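Local coordinates for protein dihydroorotase (Saccharomyces cerevisiae S288C, PDB 6L0A) that catalyses the reversible interconversion of N-carbamoyl-L-aspartate and (S)-dihydroorotate, the third step of de novo pyrimidine synthesis, using a two-zinc centre, at residues C[185-190]-C[240-245]. Sequence-based numbering, arbitrary orientation.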
loop_
_atom_site.group_PDB
_atom_site.type_symbol
_atom_site.label_atom_id
_atom_site.label_comp_id
_atom_site.label_asym_id
_atom_site.label_seq_id
_atom_site.Cartn_x
_atom_site.Cartn_y
_atom_site.Cartn_z
ATOM N N SER C 185 -17.316 2.813 -7.181
ATOM C CA SER C 185 -18.197 1.765 -7.682
ATOM C C SER C 185 -19.229 1.375 -6.637
ATOM O O SER C 185 -20.410 1.201 -6.957
ATOM C CB SER C 185 -17.387 0.541 -8.111
ATOM O OG SER C 185 -16.672 0.813 -9.299
ATOM N N ALA C 186 -18.800 1.225 -5.377
ATOM C CA ALA C 186 -19.740 0.850 -4.329
ATOM C C ALA C 186 -20.757 1.954 -4.080
ATOM O O ALA C 186 -21.945 1.667 -3.884
ATOM C CB ALA C 186 -18.999 0.515 -3.037
ATOM N N ILE C 187 -20.313 3.218 -4.072
ATOM C CA ILE C 187 -21.238 4.334 -3.861
ATOM C C ILE C 187 -22.328 4.327 -4.929
ATOM O O ILE C 187 -23.522 4.468 -4.627
ATOM C CB ILE C 187 -20.481 5.675 -3.843
ATOM C CG1 ILE C 187 -19.545 5.773 -2.634
ATOM C CG2 ILE C 187 -21.461 6.847 -3.822
ATOM C CD1 ILE C 187 -20.193 5.362 -1.309
ATOM N N LYS C 188 -21.933 4.160 -6.196
ATOM C CA LYS C 188 -22.913 4.108 -7.280
ATOM C C LYS C 188 -23.907 2.974 -7.081
ATOM O O LYS C 188 -25.102 3.127 -7.360
ATOM C CB LYS C 188 -22.213 3.929 -8.624
ATOM C CG LYS C 188 -21.524 5.144 -9.164
ATOM C CD LYS C 188 -21.201 4.876 -10.625
ATOM C CE LYS C 188 -20.180 5.829 -11.149
ATOM N NZ LYS C 188 -19.874 5.501 -12.568
ATOM N N THR C 189 -23.434 1.818 -6.622
ATOM C CA THR C 189 -24.335 0.685 -6.443
ATOM C C THR C 189 -25.323 0.934 -5.305
ATOM O O THR C 189 -26.522 0.652 -5.453
ATOM C CB THR C 189 -23.529 -0.591 -6.211
ATOM O OG1 THR C 189 -22.885 -0.955 -7.436
ATOM C CG2 THR C 189 -24.438 -1.751 -5.763
ATOM N N ILE C 190 -24.849 1.479 -4.175
ATOM C CA ILE C 190 -25.760 1.825 -3.081
ATOM C C ILE C 190 -26.763 2.875 -3.545
ATOM O O ILE C 190 -27.947 2.827 -3.193
ATOM C CB ILE C 190 -24.975 2.307 -1.848
ATOM C CG1 ILE C 190 -24.027 1.211 -1.355
ATOM C CG2 ILE C 190 -25.927 2.748 -0.721
ATOM C CD1 ILE C 190 -24.747 -0.039 -0.892
ATOM N N LYS C 240 -13.118 11.128 -3.456
ATOM C CA LYS C 240 -14.059 12.168 -3.878
ATOM C C LYS C 240 -15.494 11.675 -3.790
ATOM O O LYS C 240 -16.374 12.395 -3.299
ATOM C CB LYS C 240 -13.744 12.634 -5.308
ATOM C CG LYS C 240 -14.966 13.147 -6.131
ATOM C CD LYS C 240 -14.570 14.272 -7.105
ATOM C CE LYS C 240 -15.460 14.371 -8.368
ATOM N NZ LYS C 240 -16.874 13.885 -8.223
ATOM N N ALA C 241 -15.755 10.454 -4.280
ATOM C CA ALA C 241 -17.101 9.901 -4.229
ATOM C C ALA C 241 -17.550 9.676 -2.791
ATOM O O ALA C 241 -18.716 9.916 -2.461
ATOM C CB ALA C 241 -17.173 8.592 -5.021
ATOM N N LEU C 242 -16.642 9.207 -1.920
ATOM C CA LEU C 242 -17.022 8.943 -0.532
ATOM C C LEU C 242 -17.386 10.226 0.201
ATOM O O LEU C 242 -18.353 10.254 0.965
ATOM C CB LEU C 242 -15.892 8.237 0.219
ATOM C CG LEU C 242 -15.372 6.928 -0.374
ATOM C CD1 LEU C 242 -14.195 6.418 0.435
ATOM C CD2 LEU C 242 -16.464 5.872 -0.396
ATOM N N VAL C 243 -16.582 11.279 0.033
ATOM C CA VAL C 243 -16.866 12.526 0.735
ATOM C C VAL C 243 -18.189 13.110 0.253
ATOM O O VAL C 243 -18.999 13.581 1.061
ATOM C CB VAL C 243 -15.692 13.513 0.574
ATOM C CG1 VAL C 243 -16.104 14.905 1.009
ATOM C CG2 VAL C 243 -14.491 13.044 1.412
ATOM N N LYS C 244 -18.460 13.032 -1.058
ATOM C CA LYS C 244 -19.724 13.550 -1.582
ATOM C C LYS C 244 -20.910 12.751 -1.055
ATOM O O LYS C 244 -21.969 13.319 -0.759
ATOM C CB LYS C 244 -19.721 13.550 -3.115
ATOM C CG LYS C 244 -19.109 14.810 -3.740
ATOM C CD LYS C 244 -19.578 15.025 -5.186
ATOM C CE LYS C 244 -20.481 16.253 -5.309
ATOM N NZ LYS C 244 -19.732 17.544 -5.211
ATOM N N ALA C 245 -20.756 11.428 -0.942
ATOM C CA ALA C 245 -21.814 10.616 -0.351
ATOM C C ALA C 245 -22.026 10.978 1.112
ATOM O O ALA C 245 -23.171 11.089 1.571
ATOM C CB ALA C 245 -21.484 9.125 -0.499
#
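Two outer helices of the TIM barrel meet where I187 of helix 184-193 reaches across to A241, L242 and A245 of helix 236-246. The segment axes approach to 9.6 Å and run at 37° to one another, and the contact is apolar, one branched side chain set against the i, i+1 and i+4 positions of its neighbour. CG1 of I187 lies 3.8 Å from CD2 of L242. On the other branch, CG2 of I187 rests 4.0 Å from CB of A245. A chi1 of -66° puts CG2 anti to the backbone N, toward A245, and CG1 beside the N, near A241 and L242. I187 CD1, turned by chi2 of -47°, is near both L242 CD2 (3.9 Å) and A245 CB (4.1 Å); the I187 and L242 side chains cross nearly at right angles. As expected in an amidohydrolase barrel, this helical layer packs on parallel strands: F253 of strand 253-255 touches both I187 and A245, and L242 also leans on L209 of strand 205-209. A bound zinc ion is about 13 Å from the L242 side chain. I187 CG1 also lies 4.2 Å from the carbonyl O of A241, an approach to the backbone consistent with the small side chain there. With an alanine at I187, L242 CD2 and A245 CB would probably lose their shared partner and a gap would open between the helices.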